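Local coordinates for probable sulfate-binding lipoprotein SubI (Mycobacterium tuberculosis, PDB 6DDN) that probably binds sulfate and serves as the carrier protein that presents the anion for uptake into the mycobacterial cell, at residues A[67-72]-A[287-292]; A[62-67]-A[296-301]; A[146-151]-A[249-254]. All coordinates share one frame; numbering follows the deposited sequence.

Interaction 1 (A[67-72]-A[287-292])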
ATOM      1  N   SER A  67       4.637   2.123  13.846  1.00 51.00           N
ATOM      2  CA  SER A  67       4.651   2.084  15.304  1.00 52.43           C
ATOM      3  C   SER A  67       5.703   1.132  15.859  1.00 54.31           C
ATOM      4  O   SER A  67       5.956   1.158  17.068  1.00 59.98           O
ATOM      5  CB  SER A  67       3.267   1.701  15.833  1.00 52.91           C
ATOM      6  OG  SER A  67       2.880   0.426  15.365  1.00 52.88           O
ATOM      7  N   ALA A  68       6.311   0.296  15.019  1.00 44.46           N
ATOM      8  CA  ALA A  68       7.435  -0.532  15.434  1.00 43.36           C
ATOM      9  C   ALA A  68       8.780   0.089  15.101  1.00 49.05           C
ATOM     10  O   ALA A  68       9.760  -0.157  15.812  1.00 59.70           O
ATOM     11  CB  ALA A  68       7.351  -1.915  14.781  1.00 41.61           C
ATOM     12  N   VAL A  69       8.844   0.896  14.042  1.00 45.47           N
ATOM     13  CA  VAL A  69      10.103   1.500  13.628  1.00 48.57           C
ATOM     14  C   VAL A  69      10.416   2.738  14.464  1.00 53.59           C
ATOM     15  O   VAL A  69      11.579   2.995  14.799  1.00 59.10           O
ATOM     16  CB  VAL A  69      10.052   1.821  12.123  1.00 47.63           C
ATOM     17  CG1 VAL A  69      10.955   2.995  11.789  1.00 48.98           C
ATOM     18  CG2 VAL A  69      10.433   0.597  11.309  1.00 48.88           C
ATOM     19  N   ILE A  70       9.390   3.517  14.819  1.00 49.90           N
ATOM     20  CA  ILE A  70       9.619   4.752  15.571  1.00 50.56           C
ATOM     21  C   ILE A  70      10.305   4.494  16.909  1.00 46.72           C
ATOM     22  O   ILE A  70      11.272   5.206  17.227  1.00 40.38           O
ATOM     23  CB  ILE A  70       8.302   5.536  15.717  1.00 49.64           C
ATOM     24  CG1 ILE A  70       7.848   6.066  14.356  1.00 46.50           C
ATOM     25  CG2 ILE A  70       8.462   6.677  16.711  1.00 49.38           C
ATOM     26  CD1 ILE A  70       6.379   6.425  14.300  1.00 43.10           C
ATOM     27  N   PRO A  71       9.877   3.523  17.730  1.00 45.59           N
ATOM     28  CA  PRO A  71      10.652   3.229  18.949  1.00 42.89           C
ATOM     29  C   PRO A  71      12.097   2.862  18.664  1.00 47.24           C
ATOM     30  O   PRO A  71      12.995   3.274  19.410  1.00 55.68           O
ATOM     31  CB  PRO A  71       9.881   2.062  19.580  1.00 42.83           C
ATOM     32  CG  PRO A  71       8.494   2.219  19.078  1.00 43.75           C
ATOM     33  CD  PRO A  71       8.642   2.719  17.675  1.00 45.24           C
ATOM     34  N   ALA A  72      12.352   2.098  17.599  1.00 47.82           N
ATOM     35  CA  ALA A  72      13.729   1.794  17.225  1.00 50.94           C
ATOM     36  C   ALA A  72      14.466   3.047  16.779  1.00 52.71           C
ATOM     37  O   ALA A  72      15.654   3.221  17.081  1.00 53.39           O
ATOM     38  CB  ALA A  72      13.756   0.741  16.120  1.00 54.38           C
ATOM     39  N   VAL A 287      19.432  -1.774   8.121  1.00 50.04           N
ATOM     40  CA  VAL A 287      19.167  -3.205   8.229  1.00 51.96           C
ATOM     41  C   VAL A 287      18.101  -3.467   9.285  1.00 54.04           C
ATOM     42  O   VAL A 287      17.171  -4.256   9.071  1.00 52.68           O
ATOM     43  CB  VAL A 287      20.472  -3.964   8.530  1.00 54.52           C
ATOM     44  CG1 VAL A 287      20.175  -5.337   9.115  1.00 53.12           C
ATOM     45  CG2 VAL A 287      21.323  -4.077   7.270  1.00 55.82           C
ATOM     46  N   GLN A 288      18.203  -2.787  10.430  1.00 56.64           N
ATOM     47  CA  GLN A 288      17.255  -3.009  11.519  1.00 56.32           C
ATOM     48  C   GLN A 288      15.840  -2.629  11.105  1.00 52.89           C
ATOM     49  O   GLN A 288      14.899  -3.412  11.280  1.00 52.17           O
ATOM     50  CB  GLN A 288      17.681  -2.220  12.755  1.00 59.52           C
ATOM     51  CG  GLN A 288      16.807  -2.472  13.973  1.00 62.14           C
ATOM     52  CD  GLN A 288      16.985  -1.419  15.050  1.00 63.75           C
ATOM     53  OE1 GLN A 288      17.592  -0.371  14.819  1.00 63.76           O
ATOM     54  NE2 GLN A 288      16.448  -1.690  16.235  1.00 62.56           N
ATOM     55  N   ALA A 289      15.669  -1.427  10.551  1.00 50.93           N
ATOM     56  CA  ALA A 289      14.336  -0.979  10.162  1.00 47.39           C
ATOM     57  C   ALA A 289      13.733  -1.889   9.101  1.00 48.24           C
ATOM     58  O   ALA A 289      12.531  -2.175   9.132  1.00 47.11           O
ATOM     59  CB  ALA A 289      14.389   0.463   9.665  1.00 42.72           C
ATOM     60  N   GLN A 290      14.551  -2.355   8.152  1.00 50.51           N
ATOM     61  CA  GLN A 290      14.049  -3.275   7.137  1.00 46.18           C
ATOM     62  C   GLN A 290      13.598  -4.588   7.762  1.00 49.70           C
ATOM     63  O   GLN A 290      12.578  -5.158   7.357  1.00 50.24           O
ATOM     64  CB  GLN A 290      15.120  -3.522   6.076  1.00 44.30           C
ATOM     65  CG  GLN A 290      15.361  -2.333   5.168  1.00 44.24           C
ATOM     66  CD  GLN A 290      14.242  -2.129   4.170  1.00 43.53           C
ATOM     67  OE1 GLN A 290      14.166  -2.824   3.158  1.00 48.97           O
ATOM     68  NE2 GLN A 290      13.362  -1.175   4.452  1.00 43.55           N
ATOM     69  N   LYS A 291      14.342  -5.082   8.755  1.00 48.68           N
ATOM     70  CA  LYS A 291      13.892  -6.254   9.496  1.00 51.15           C
ATOM     71  C   LYS A 291      12.572  -5.976  10.203  1.00 50.09           C
ATOM     72  O   LYS A 291      11.683  -6.835  10.240  1.00 48.99           O
ATOM     73  CB  LYS A 291      14.954  -6.681  10.509  1.00 47.84           C
ATOM     74  CG  LYS A 291      16.106  -7.478   9.937  1.00 49.28           C
ATOM     75  CD  LYS A 291      17.074  -7.866  11.044  1.00 51.75           C
ATOM     76  CE  LYS A 291      18.289  -8.603  10.506  1.00 53.41           C
ATOM     77  NZ  LYS A 291      19.419  -8.559  11.479  1.00 55.87           N
ATOM     78  N   LEU A 292      12.425  -4.775  10.767  1.00 50.07           N
ATOM     79  CA  LEU A 292      11.225  -4.451  11.534  1.00 49.47           C
ATOM     80  C   LEU A 292       9.997  -4.382  10.635  1.00 44.55           C
ATOM     81  O   LEU A 292       8.940  -4.928  10.972  1.00 46.96           O
ATOM     82  CB  LEU A 292      11.424  -3.134  12.282  1.00 47.67           C
ATOM     83  CG  LEU A 292      12.475  -3.152  13.392  1.00 45.29           C
ATOM     84  CD1 LEU A 292      12.798  -1.737  13.820  1.00 44.85           C
ATOM     85  CD2 LEU A 292      12.006  -3.984  14.575  1.00 46.86           C
TER
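The side-chain amide of Gln288 is the flat group here, and the methyl of Ala72 stands over one of its faces, displaced toward and slightly past NE2: Ala72 CB is 3.6 Å from Gln288 NE2 and 4.0 Å from Gln288 CD. The approach is van der Waals only, and no hydrogen bond crosses between 67-72 and 287-292. Gln288 gets there by running straight out from its helix, CG anti to the backbone N (chi1 -176°) and the chain extended beyond it. The same methyl also meets Leu292, whose CD1 lies 3.5 Å from Ala72 CB and also comes within 4.0 Å of Ala68 O, so one leucine branch bridges successive turns of the facing helix. Deeper in, Val69 CG2 packs 4.0 Å from Leu292 CB and 4.3 Å from Ala289 CB. With axes of the two segments 9.6 Å apart and N-to-C directions 155° apart, this is an antiparallel helix pair at ordinary packing distance. Helix 63-74 connects the parallel strands 53-58 and 83-88, a beta-alpha-beta unit of the alpha/beta lobe expected in a type 2 periplasmic binding protein, and helix 287-295 lies alongside it. The register is set by Val69 and Ala289, whose CA atoms are 6.0 Å apart. Helix 274-284 supplies a third wall: Phe283 touches both Ala72 and Gln288, while Gln284 meets Val69. Gln290 turns from the interface and bonds through its amide to Asp302 N and Pro137 O, tying helix 287-295 to the chain on its far side. At the start of that helix, the backbone N atoms of Val287 and Gln288 hydrogen-bond to a PEG molecule, probably taken from the crystallisation liquor.

Interaction 2 (A[62-67]-A[296-301])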
ATOM      1  N   PRO A  62      -0.276   1.684   6.976  1.00 54.44           N
ATOM      2  CA  PRO A  62       1.111   1.337   7.316  1.00 50.79           C
ATOM      3  C   PRO A  62       1.444   1.436   8.796  1.00 46.41           C
ATOM      4  O   PRO A  62       2.607   1.229   9.163  1.00 43.43           O
ATOM      5  CB  PRO A  62       1.914   2.361   6.508  1.00 49.98           C
ATOM      6  CG  PRO A  62       1.087   3.578   6.605  1.00 50.84           C
ATOM      7  CD  PRO A  62      -0.359   3.116   6.619  1.00 53.92           C
ATOM      8  N   GLU A  63       0.467   1.729   9.652  1.00 53.72           N
ATOM      9  CA  GLU A  63       0.741   1.940  11.073  1.00 53.46           C
ATOM     10  C   GLU A  63       1.462   0.783  11.761  1.00 54.74           C
ATOM     11  O   GLU A  63       2.366   1.059  12.568  1.00 53.83           O
ATOM     12  CB  GLU A  63      -0.569   2.256  11.811  1.00 51.16           C
ATOM     13  CG  GLU A  63      -0.397   2.573  13.292  1.00 50.46           C
ATOM     14  CD  GLU A  63      -0.435   1.335  14.167  1.00 53.44           C
ATOM     15  OE1 GLU A  63      -0.845   0.267  13.666  1.00 60.58           O
ATOM     16  OE2 GLU A  63      -0.048   1.424  15.350  1.00 57.34           O
ATOM     17  N   PRO A  64       1.119  -0.494  11.534  1.00 50.99           N
ATOM     18  CA  PRO A  64       1.828  -1.569  12.251  1.00 47.36           C
ATOM     19  C   PRO A  64       3.334  -1.541  12.069  1.00 50.08           C
ATOM     20  O   PRO A  64       4.066  -1.928  12.989  1.00 53.99           O
ATOM     21  CB  PRO A  64       1.214  -2.842  11.657  1.00 43.29           C
ATOM     22  CG  PRO A  64      -0.159  -2.427  11.279  1.00 44.19           C
ATOM     23  CD  PRO A  64      -0.006  -1.033  10.746  1.00 43.62           C
ATOM     24  N   GLY A  65       3.822  -1.093  10.918  1.00 53.14           N
ATOM     25  CA  GLY A  65       5.250  -0.984  10.722  1.00 53.11           C
ATOM     26  C   GLY A  65       5.814   0.296  11.299  1.00 55.84           C
ATOM     27  O   GLY A  65       6.900   0.293  11.887  1.00 60.59           O
ATOM     28  N   TRP A  66       5.080   1.400  11.141  1.00 54.13           N
ATOM     29  CA  TRP A  66       5.559   2.680  11.655  1.00 48.75           C
ATOM     30  C   TRP A  66       5.654   2.665  13.173  1.00 46.61           C
ATOM     31  O   TRP A  66       6.645   3.131  13.745  1.00 47.75           O
ATOM     32  CB  TRP A  66       4.650   3.814  11.182  1.00 46.07           C
ATOM     33  CG  TRP A  66       4.865   4.170   9.754  1.00 44.85           C
ATOM     34  CD1 TRP A  66       3.959   4.072   8.739  1.00 48.01           C
ATOM     35  CD2 TRP A  66       6.074   4.665   9.167  1.00 43.39           C
ATOM     36  NE1 TRP A  66       4.527   4.484   7.557  1.00 49.45           N
ATOM     37  CE2 TRP A  66       5.826   4.851   7.795  1.00 45.67           C
ATOM     38  CE3 TRP A  66       7.341   4.973   9.672  1.00 44.98           C
ATOM     39  CZ2 TRP A  66       6.797   5.332   6.920  1.00 49.76           C
ATOM     40  CZ3 TRP A  66       8.303   5.447   8.803  1.00 44.78           C
ATOM     41  CH2 TRP A  66       8.027   5.623   7.444  1.00 52.64           C
ATOM     42  N   SER A  67       4.637   2.123  13.846  1.00 51.00           N
ATOM     43  CA  SER A  67       4.651   2.084  15.304  1.00 52.43           C
ATOM     44  C   SER A  67       5.703   1.132  15.859  1.00 54.31           C
ATOM     45  O   SER A  67       5.956   1.158  17.068  1.00 59.98           O
ATOM     46  CB  SER A  67       3.267   1.701  15.833  1.00 52.91           C
ATOM     47  OG  SER A  67       2.880   0.426  15.365  1.00 52.88           O
ATOM     48  N   ALA A 296       6.768  -6.759  10.675  1.00 46.50           N
ATOM     49  CA  ALA A 296       5.431  -6.185  10.736  1.00 47.33           C
ATOM     50  C   ALA A 296       4.537  -6.624   9.581  1.00 47.99           C
ATOM     51  O   ALA A 296       3.361  -6.254   9.556  1.00 49.72           O
ATOM     52  CB  ALA A 296       5.515  -4.655  10.765  1.00 43.36           C
ATOM     53  N   GLY A 297       5.057  -7.395   8.632  1.00 47.30           N
ATOM     54  CA  GLY A 297       4.266  -7.872   7.520  1.00 46.63           C
ATOM     55  C   GLY A 297       4.428  -7.105   6.228  1.00 47.27           C
ATOM     56  O   GLY A 297       3.709  -7.394   5.266  1.00 49.51           O
ATOM     57  N   PHE A 298       5.341  -6.143   6.173  1.00 48.65           N
ATOM     58  CA  PHE A 298       5.595  -5.369   4.965  1.00 46.14           C
ATOM     59  C   PHE A 298       6.848  -5.909   4.287  1.00 52.74           C
ATOM     60  O   PHE A 298       7.867  -6.135   4.948  1.00 57.12           O
ATOM     61  CB  PHE A 298       5.761  -3.882   5.289  1.00 38.07           C
ATOM     62  CG  PHE A 298       4.579  -3.276   6.001  1.00 37.80           C
ATOM     63  CD1 PHE A 298       4.403  -3.458   7.363  1.00 38.30           C
ATOM     64  CD2 PHE A 298       3.652  -2.515   5.307  1.00 39.66           C
ATOM     65  CE1 PHE A 298       3.319  -2.901   8.017  1.00 43.69           C
ATOM     66  CE2 PHE A 298       2.568  -1.953   5.957  1.00 39.22           C
ATOM     67  CZ  PHE A 298       2.401  -2.148   7.313  1.00 41.40           C
ATOM     68  N   ARG A 299       6.770  -6.113   2.982  1.00 50.87           N
ATOM     69  CA  ARG A 299       7.880  -6.715   2.257  1.00 48.32           C
ATOM     70  C   ARG A 299       9.027  -5.723   2.116  1.00 46.18           C
ATOM     71  O   ARG A 299       8.849  -4.663   1.504  1.00 48.80           O
ATOM     72  CB  ARG A 299       7.405  -7.204   0.893  1.00 47.02           C
ATOM     73  CG  ARG A 299       6.657  -8.518   0.980  1.00 48.33           C
ATOM     74  CD  ARG A 299       5.824  -8.803  -0.250  1.00 47.12           C
ATOM     75  NE  ARG A 299       5.055 -10.033  -0.082  1.00 46.26           N
ATOM     76  CZ  ARG A 299       5.247 -11.141  -0.791  1.00 45.76           C
ATOM     77  NH1 ARG A 299       6.190 -11.181  -1.725  1.00 46.52           N
ATOM     78  NH2 ARG A 299       4.499 -12.212  -0.562  1.00 41.61           N
ATOM     79  N   PRO A 300      10.204  -6.015   2.657  1.00 44.04           N
ATOM     80  CA  PRO A 300      11.306  -5.052   2.608  1.00 44.10           C
ATOM     81  C   PRO A 300      11.977  -5.020   1.244  1.00 47.71           C
ATOM     82  O   PRO A 300      11.888  -5.958   0.449  1.00 49.91           O
ATOM     83  CB  PRO A 300      12.269  -5.574   3.678  1.00 45.37           C
ATOM     84  CG  PRO A 300      12.048  -7.052   3.659  1.00 48.99           C
ATOM     85  CD  PRO A 300      10.575  -7.245   3.379  1.00 46.03           C
ATOM     86  N   VAL A 301      12.667  -3.906   0.988  1.00 46.33           N
ATOM     87  CA  VAL A 301      13.417  -3.736  -0.253  1.00 47.77           C
ATOM     88  C   VAL A 301      14.887  -4.101  -0.106  1.00 49.68           C
ATOM     89  O   VAL A 301      15.574  -4.262  -1.127  1.00 53.39           O
ATOM     90  CB  VAL A 301      13.293  -2.296  -0.794  1.00 45.83           C
ATOM     91  CG1 VAL A 301      11.840  -1.969  -1.090  1.00 43.49           C
ATOM     92  CG2 VAL A 301      13.883  -1.303   0.191  1.00 44.28           C
TER
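Phe298 sends its ring at Pro62, Pro64 and Gly65 because CG lies anti to the carbonyl carbon (chi1 -57°), while a chi2 of 80° fixes the turn of the ring about that bond. The far end of the ring does the touching. CE1 of Phe298 is 3.5 Å from Gly65 N, CZ of Phe298 is 3.7 Å from Pro62 CA, and both of these backbone atoms approach obliquely. Pro64 takes a clearer position: its CB lies at the ring edge, near the plane, 4.2 Å from Phe298 CE1. Beside the ring, Ala296 presses its methyl onto the helix backbone, with Ala296 CB 3.7 Å from Gly65 CA and 3.8 Å from Pro64 O. That same methyl lies in the plane of the Phe298 ring, at its edge, and methyl and ring sit side by side, both facing the start of helix 63-74. Gly65 presents bare backbone here, consistent with the short separation of 5.2 Å between Gly65 CA and Ala296 CA. On the other side of the contact a Schellman motif lies between Ala296 and Phe298: Gly297, with a positive phi of 100°, ends helix 287-295 with two bonds back into its last turn and releases the chain into strand 299-300. This short strand pairs antiparallel with strand 138-147, and Arg299 bonds through its backbone to Gly139. No hydrogen bond spans 62-67 and 296-301, and four of the five touching residues are buried. Around them is an aromatic cluster in which Trp293 makes edge-to-face contacts with both Trp66 and Phe298, and Phe138 does so with Phe298. Helix 237-245 closes another side through Asn238 against Phe298 and Ala242 against Pro64.

Interaction 3 (A[146-151]-A[249-254])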
ATOM      1  N   VAL A 146     -10.092 -13.076   3.379  1.00 46.78           N
ATOM      2  CA  VAL A 146     -11.130 -14.091   3.299  1.00 49.38           C
ATOM      3  C   VAL A 146     -11.549 -14.439   4.719  1.00 53.40           C
ATOM      4  O   VAL A 146     -10.808 -14.228   5.678  1.00 60.56           O
ATOM      5  CB  VAL A 146     -10.623 -15.337   2.538  1.00 56.78           C
ATOM      6  CG1 VAL A 146      -9.894 -16.291   3.472  1.00 56.40           C
ATOM      7  CG2 VAL A 146     -11.753 -16.025   1.824  1.00 63.20           C
ATOM      8  N   ARG A 147     -12.763 -14.963   4.853  1.00 52.02           N
ATOM      9  CA  ARG A 147     -13.210 -15.318   6.188  1.00 49.06           C
ATOM     10  C   ARG A 147     -12.599 -16.649   6.614  1.00 47.13           C
ATOM     11  O   ARG A 147     -12.198 -17.471   5.786  1.00 47.54           O
ATOM     12  CB  ARG A 147     -14.734 -15.344   6.255  1.00 49.10           C
ATOM     13  CG  ARG A 147     -15.266 -13.933   6.348  1.00 49.69           C
ATOM     14  CD  ARG A 147     -16.771 -13.798   6.250  1.00 49.88           C
ATOM     15  NE  ARG A 147     -17.129 -12.444   5.826  1.00 49.75           N
ATOM     16  CZ  ARG A 147     -16.845 -11.329   6.501  1.00 48.01           C
ATOM     17  NH1 ARG A 147     -16.212 -11.375   7.666  1.00 51.11           N
ATOM     18  NH2 ARG A 147     -17.213 -10.153   6.012  1.00 43.60           N
ATOM     19  N   ALA A 148     -12.507 -16.833   7.930  1.00 49.34           N
ATOM     20  CA  ALA A 148     -11.753 -17.941   8.507  1.00 51.47           C
ATOM     21  C   ALA A 148     -12.175 -19.274   7.905  1.00 55.63           C
ATOM     22  O   ALA A 148     -13.355 -19.634   7.928  1.00 57.23           O
ATOM     23  CB  ALA A 148     -11.938 -17.958  10.025  1.00 52.97           C
ATOM     24  N   GLY A 149     -11.200 -19.998   7.357  1.00 54.18           N
ATOM     25  CA  GLY A 149     -11.446 -21.258   6.695  1.00 52.60           C
ATOM     26  C   GLY A 149     -11.758 -21.157   5.219  1.00 50.99           C
ATOM     27  O   GLY A 149     -11.928 -22.199   4.572  1.00 54.46           O
ATOM     28  N   ASN A 150     -11.819 -19.948   4.668  1.00 50.01           N
ATOM     29  CA  ASN A 150     -12.235 -19.716   3.289  1.00 49.11           C
ATOM     30  C   ASN A 150     -13.533 -20.468   2.987  1.00 54.32           C
ATOM     31  O   ASN A 150     -13.551 -21.365   2.138  1.00 52.44           O
ATOM     32  CB  ASN A 150     -11.139 -20.110   2.309  1.00 48.82           C
ATOM     33  CG  ASN A 150     -11.290 -19.433   0.955  1.00 51.98           C
ATOM     34  OD1 ASN A 150     -12.350 -18.897   0.628  1.00 60.27           O
ATOM     35  ND2 ASN A 150     -10.227 -19.458   0.161  1.00 50.07           N
ATOM     36  N   PRO A 151     -14.630 -20.129   3.672  1.00 60.55           N
ATOM     37  CA  PRO A 151     -15.854 -20.937   3.542  1.00 58.71           C
ATOM     38  C   PRO A 151     -16.359 -21.033   2.118  1.00 58.39           C
ATOM     39  O   PRO A 151     -16.936 -22.060   1.740  1.00 62.66           O
ATOM     40  CB  PRO A 151     -16.858 -20.205   4.446  1.00 58.18           C
ATOM     41  CG  PRO A 151     -16.026 -19.314   5.327  1.00 55.85           C
ATOM     42  CD  PRO A 151     -14.841 -18.935   4.507  1.00 55.57           C
ATOM     43  N   PRO A 249     -11.288 -13.036  12.930  1.00 59.08           N
ATOM     44  CA  PRO A 249     -11.433 -14.354  12.278  1.00 61.31           C
ATOM     45  C   PRO A 249     -11.419 -14.258  10.756  1.00 63.43           C
ATOM     46  O   PRO A 249     -12.428 -14.423  10.062  1.00 56.52           O
ATOM     47  CB  PRO A 249     -12.773 -14.845  12.831  1.00 58.33           C
ATOM     48  CG  PRO A 249     -13.558 -13.597  13.015  1.00 55.91           C
ATOM     49  CD  PRO A 249     -12.573 -12.534  13.445  1.00 53.43           C
ATOM     50  N   VAL A 250     -10.233 -13.982  10.214  1.00 59.30           N
ATOM     51  CA  VAL A 250     -10.022 -13.908   8.774  1.00 56.83           C
ATOM     52  C   VAL A 250      -8.704 -14.593   8.440  1.00 56.52           C
ATOM     53  O   VAL A 250      -7.851 -14.810   9.303  1.00 57.46           O
ATOM     54  CB  VAL A 250     -10.007 -12.451   8.259  1.00 53.22           C
ATOM     55  CG1 VAL A 250     -11.377 -11.805   8.416  1.00 55.46           C
ATOM     56  CG2 VAL A 250      -8.948 -11.647   8.990  1.00 50.90           C
ATOM     57  N   GLN A 251      -8.556 -14.954   7.167  1.00 57.18           N
ATOM     58  CA  GLN A 251      -7.277 -15.372   6.613  1.00 58.51           C
ATOM     59  C   GLN A 251      -7.154 -14.768   5.220  1.00 57.59           C
ATOM     60  O   GLN A 251      -8.017 -14.002   4.780  1.00 56.62           O
ATOM     61  CB  GLN A 251      -7.133 -16.899   6.597  1.00 63.43           C
ATOM     62  CG  GLN A 251      -8.428 -17.661   6.402  1.00 66.17           C
ATOM     63  CD  GLN A 251      -8.300 -19.124   6.783  1.00 71.81           C
ATOM     64  OE1 GLN A 251      -8.236 -19.465   7.964  1.00 74.76           O
ATOM     65  NE2 GLN A 251      -8.256 -19.996   5.782  1.00 75.58           N
ATOM     66  N   HIS A 252      -6.071 -15.095   4.519  1.00 59.04           N
ATOM     67  CA  HIS A 252      -5.867 -14.529   3.195  1.00 58.65           C
ATOM     68  C   HIS A 252      -5.228 -15.544   2.259  1.00 63.03           C
ATOM     69  O   HIS A 252      -4.372 -16.334   2.667  1.00 69.61           O
ATOM     70  CB  HIS A 252      -5.014 -13.251   3.248  1.00 55.03           C
ATOM     71  CG  HIS A 252      -3.588 -13.481   3.637  1.00 59.68           C
ATOM     72  ND1 HIS A 252      -3.184 -13.606   4.950  1.00 60.93           N
ATOM     73  CD2 HIS A 252      -2.466 -13.597   2.887  1.00 63.43           C
ATOM     74  CE1 HIS A 252      -1.877 -13.795   4.990  1.00 62.54           C
ATOM     75  NE2 HIS A 252      -1.418 -13.794   3.752  1.00 63.22           N
ATOM     76  N   VAL A 253      -5.669 -15.515   1.003  1.00 42.25           N
ATOM     77  CA  VAL A 253      -5.084 -16.289  -0.082  1.00 43.06           C
ATOM     78  C   VAL A 253      -4.660 -15.312  -1.167  1.00 43.19           C
ATOM     79  O   VAL A 253      -5.448 -14.447  -1.569  1.00 43.18           O
ATOM     80  CB  VAL A 253      -6.070 -17.326  -0.650  1.00 49.28           C
ATOM     81  CG1 VAL A 253      -5.322 -18.416  -1.406  1.00 48.52           C
ATOM     82  CG2 VAL A 253      -6.926 -17.919   0.458  1.00 51.29           C
ATOM     83  N   THR A 254      -3.428 -15.439  -1.626  1.00 46.67           N
ATOM     84  CA  THR A 254      -2.988 -14.596  -2.731  1.00 42.58           C
ATOM     85  C   THR A 254      -3.287 -15.290  -4.054  1.00 49.67           C
ATOM     86  O   THR A 254      -2.928 -16.461  -4.223  1.00 55.46           O
ATOM     87  CB  THR A 254      -1.499 -14.301  -2.627  1.00 37.41           C
ATOM     88  OG1 THR A 254      -1.197 -13.855  -1.300  1.00 43.83           O
ATOM     89  CG2 THR A 254      -1.101 -13.219  -3.614  1.00 33.36           C
TER
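Val146 and Gln251 exchange two backbone hydrogen bonds, which define an antiparallel hydrogen-bonded pair: Val146 N gives to Gln251 O at 2.7 Å, and Gln251 N gives to Val146 O at 2.8 Å. A third bond, Ala148 N to Pro249 O, is longer at 3.2 Å and more bent, with an N-H...O angle of 139°, consistent with looser pairing where segment 146-151 leaves the sheet. Between these bonds Arg147 and Val250 form a non-hydrogen-bonded pair with diverging side chains. The departure is a type II beta turn from Arg147 to Asn150, closed by Asn150 N to Arg147 O at 2.7 Å, with Gly149 at its third position (phi 89°). Gln251 lays its amide flat against this turn: Gly149 N stands over the amide plane, 3.1 Å from Gln251 CD. Gln251 CG lies between its own backbone N and carbonyl carbon, where it meets Val146 CG1 at 3.6 Å, the two side chains crossing at a slant. Farther out, Asn150 and Val253 cross at about a right angle, Asn150 ND2 being 3.7 Å from Val253 CG2, while ND2 spends a hydrogen bond on Ile154 O. Ala148 CB and Pro249 CB make a looser apolar contact at 4.3 Å. Arg147 points away and holds Phe225, by a cation-pi contact and a bond to its carbonyl O, as well as Gly230 O. Strand 250-253 thus borders the end of strand 138-147, with Val253 backbone hydrogen-bonded to Phe144, and helix 237-245 packs against it through Thr243 on Val250, Ala240 on His252 and a hydrogen bond between His252 ND1 and Glu244 OE2.

Overall arrangement
Interactions 1 and 2 share helix 63-74, and their centres lie about 8 Å apart; helix 287-295 runs on into strand 299-300, and Gln290 touches Val301 across the turn. Interaction 2 is the buried one, made by an aromatic ring and a methyl on backbone, whereas interaction 1 is a partly buried helix pair that opens to the surface at Gln288. Neither has a hydrogen bond across it. Interaction 3 differs in chemistry, being strand pairing through backbone bonds, partly buried near the periphery, about 21 Å from interaction 2 between centres. The two do not touch, but they belong to one sheet, since strand 138-147 pairs with both 250-253 and 299-300.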